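PDB 4UAP: glycosyl hydrolase, family 31/fibronectin type III domain protein from Clostridium perfringens, which probably helps the parent family 31 glycoside hydrolase hold galacto-configured sugars, through a calcium-containing family 32 carbohydrate-binding module that binds N-acetylgalactosamine. Local coordinates for residues F59-P64 with D124-T129. Residues are numbered along the deposited sequence; the frame is centred on the assembly and turned at random.
Sequences FEFNEP and DKIVIT
F59 and I126 form an antiparallel hydrogen-bonded pair joined by two bonds, F59 N to I126 O and I126 N to F59 O, both 2.8 Å. One residue further on, E60 faces K125 as a non-hydrogen-bonded pair, and a third, longer bond runs from F61 N to D124 O at 3.2 Å; it is nearly straight at hydrogen (169°), yet its donor stands above the carbonyl plane. D124 and K125 together oppose Y95 of strand 87-96 as a classic beta bulge, just where the chain turns a corner.

The tight side is apolar and buried. With CG anti to its carbonyl carbon (chi1 -61°), the F59 ring leans along the partner strand, its edge beside I126 O and its CE1 3.7 Å from I128 CD1, which comes to the ring at a slant. F147 meets the same ring from the opposing sheet. F61 sends its ring back past the D124 carbonyl, CD2 lying 3.6 Å from D124 O, while CZ only just reaches I126 CD1 near the ring plane at 4.4 Å. L67 lies against both F61 and I126.

On the other face, packing is looser. E60 and K125 run side by side and point the same way, the lysine chain bending at chi3 (-82°), and touch through aliphatic carbons and OE2 to CE (3.9 Å); their charged ends stay 4.7 Å apart, OE2 to NZ, so any attraction is probably modest. At the corner P64 brushes D124, whose OD2 is held by the backbone N of N97.

Strands 55-61 and 125-133 are thus neighbours within one five-stranded antiparallel sheet, with F59, F61, I126 and I128 contributing to the hydrophobic core between the two sheets of the beta-sandwich characteristic of family 32 carbohydrate-binding modules.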
loop_
_atom_site.group_PDB
_atom_site.type_symbol
_atom_site.label_atom_id
_atom_site.label_comp_id
_atom_site.label_asym_id
_atom_site.label_seq_id
_atom_site.Cartn_x
_atom_site.Cartn_y
_atom_site.Cartn_z
ATOM N N PHE A 59 0.699 -3.845 -8.490
ATOM C CA PHE A 59 2.121 -3.647 -8.754
ATOM C C PHE A 59 2.603 -4.667 -9.777
ATOM O O PHE A 59 2.408 -5.867 -9.609
ATOM C CB PHE A 59 2.932 -3.768 -7.465
ATOM C CG PHE A 59 2.557 -2.740 -6.424
ATOM C CD1 PHE A 59 1.502 -2.969 -5.555
ATOM C CD2 PHE A 59 3.237 -1.538 -6.343
ATOM C CE1 PHE A 59 1.141 -2.020 -4.601
ATOM C CE2 PHE A 59 2.891 -0.584 -5.382
ATOM C CZ PHE A 59 1.832 -0.835 -4.518
ATOM N N GLU A 60 3.233 -4.181 -10.833
ATOM C CA GLU A 60 3.711 -5.061 -11.883
ATOM C C GLU A 60 5.190 -4.843 -12.143
ATOM O O GLU A 60 5.702 -3.725 -12.034
ATOM C CB GLU A 60 2.923 -4.840 -13.166
ATOM C CG GLU A 60 1.471 -5.212 -13.067
ATOM C CD GLU A 60 0.701 -4.820 -14.309
ATOM O OE1 GLU A 60 0.338 -3.628 -14.422
ATOM O OE2 GLU A 60 0.469 -5.697 -15.175
ATOM N N PHE A 61 5.868 -5.930 -12.478
ATOM C CA PHE A 61 7.248 -5.866 -12.905
ATOM C C PHE A 61 7.245 -6.216 -14.397
ATOM O O PHE A 61 6.368 -6.951 -14.858
ATOM C CB PHE A 61 8.112 -6.829 -12.085
ATOM C CG PHE A 61 7.669 -6.971 -10.646
ATOM C CD1 PHE A 61 8.006 -6.012 -9.696
ATOM C CD2 PHE A 61 6.918 -8.067 -10.242
ATOM C CE1 PHE A 61 7.597 -6.149 -8.366
ATOM C CE2 PHE A 61 6.506 -8.214 -8.925
ATOM C CZ PHE A 61 6.843 -7.250 -7.982
ATOM N N ASN A 62 8.198 -5.694 -15.160
ATOM C CA ASN A 62 8.208 -5.968 -16.599
ATOM C C ASN A 62 8.615 -7.400 -16.918
ATOM O O ASN A 62 8.453 -7.866 -18.050
ATOM C CB ASN A 62 9.127 -4.990 -17.332
ATOM C CG ASN A 62 10.393 -4.695 -16.567
ATOM O OD1 ASN A 62 11.039 -5.597 -16.033
ATOM N ND2 ASN A 62 10.750 -3.421 -16.498
ATOM N N GLU A 63 9.142 -8.096 -15.917
ATOM C CA GLU A 63 9.385 -9.529 -16.030
ATOM C C GLU A 63 9.289 -10.136 -14.639
ATOM O O GLU A 63 9.478 -9.429 -13.651
ATOM C CB GLU A 63 10.747 -9.817 -16.662
ATOM C CG GLU A 63 11.916 -9.218 -15.910
ATOM N N PRO A 64 8.981 -11.441 -14.559
ATOM C CA PRO A 64 8.834 -12.103 -13.255
ATOM C C PRO A 64 10.034 -11.844 -12.346
ATOM O O PRO A 64 11.172 -11.797 -12.801
ATOM C CB PRO A 64 8.715 -13.583 -13.626
ATOM C CG PRO A 64 8.128 -13.572 -15.023
ATOM C CD PRO A 64 8.719 -12.352 -15.687
ATOM N N ASP A 124 4.911 -11.913 -11.351
ATOM C CA ASP A 124 4.977 -10.775 -12.265
ATOM C C ASP A 124 4.011 -9.658 -11.858
ATOM O O ASP A 124 4.089 -8.548 -12.382
ATOM C CB ASP A 124 4.700 -11.205 -13.696
ATOM C CG ASP A 124 3.577 -12.195 -13.798
ATOM O OD1 ASP A 124 2.574 -12.023 -13.079
ATOM O OD2 ASP A 124 3.695 -13.153 -14.604
ATOM N N LYS A 125 3.111 -9.961 -10.925
ATOM C CA LYS A 125 2.131 -8.982 -10.440
ATOM C C LYS A 125 1.771 -9.248 -8.983
ATOM O O LYS A 125 1.627 -10.398 -8.573
ATOM C CB LYS A 125 0.866 -9.022 -11.299
ATOM C CG LYS A 125 -0.236 -8.128 -10.807
ATOM C CD LYS A 125 -1.562 -8.480 -11.462
ATOM C CE LYS A 125 -1.694 -7.857 -12.820
ATOM N NZ LYS A 125 -3.031 -8.203 -13.400
ATOM N N ILE A 126 1.630 -8.181 -8.200
ATOM C CA ILE A 126 1.171 -8.313 -6.827
ATOM C C ILE A 126 0.076 -7.290 -6.606
ATOM O O ILE A 126 0.220 -6.116 -6.960
ATOM C CB ILE A 126 2.326 -8.128 -5.821
ATOM C CG1 ILE A 126 3.234 -9.366 -5.857
ATOM C CG2 ILE A 126 1.787 -7.909 -4.410
ATOM C CD1 ILE A 126 4.408 -9.298 -4.927
ATOM N N VAL A 127 -1.043 -7.745 -6.069
ATOM C CA VAL A 127 -2.154 -6.845 -5.824
ATOM C C VAL A 127 -2.362 -6.757 -4.335
ATOM O O VAL A 127 -2.586 -7.774 -3.680
ATOM C CB VAL A 127 -3.446 -7.309 -6.505
ATOM C CG1 VAL A 127 -4.571 -6.307 -6.220
ATOM C CG2 VAL A 127 -3.225 -7.482 -8.018
ATOM N N ILE A 128 -2.244 -5.545 -3.809
ATOM C CA ILE A 128 -2.373 -5.289 -2.371
ATOM C C ILE A 128 -3.650 -4.522 -2.110
ATOM O O ILE A 128 -3.871 -3.468 -2.694
ATOM C CB ILE A 128 -1.182 -4.484 -1.828
ATOM C CG1 ILE A 128 0.124 -5.237 -2.107
ATOM C CG2 ILE A 128 -1.368 -4.192 -0.314
ATOM C CD1 ILE A 128 1.371 -4.454 -1.811
ATOM N N THR A 129 -4.501 -5.044 -1.239
ATOM C CA THR A 129 -5.763 -4.380 -0.977
ATOM C C THR A 129 -5.856 -3.939 0.475
ATOM O O THR A 129 -5.840 -4.768 1.382
ATOM C CB THR A 129 -6.962 -5.287 -1.310
ATOM O OG1 THR A 129 -6.813 -5.793 -2.642
ATOM C CG2 THR A 129 -8.249 -4.488 -1.235
#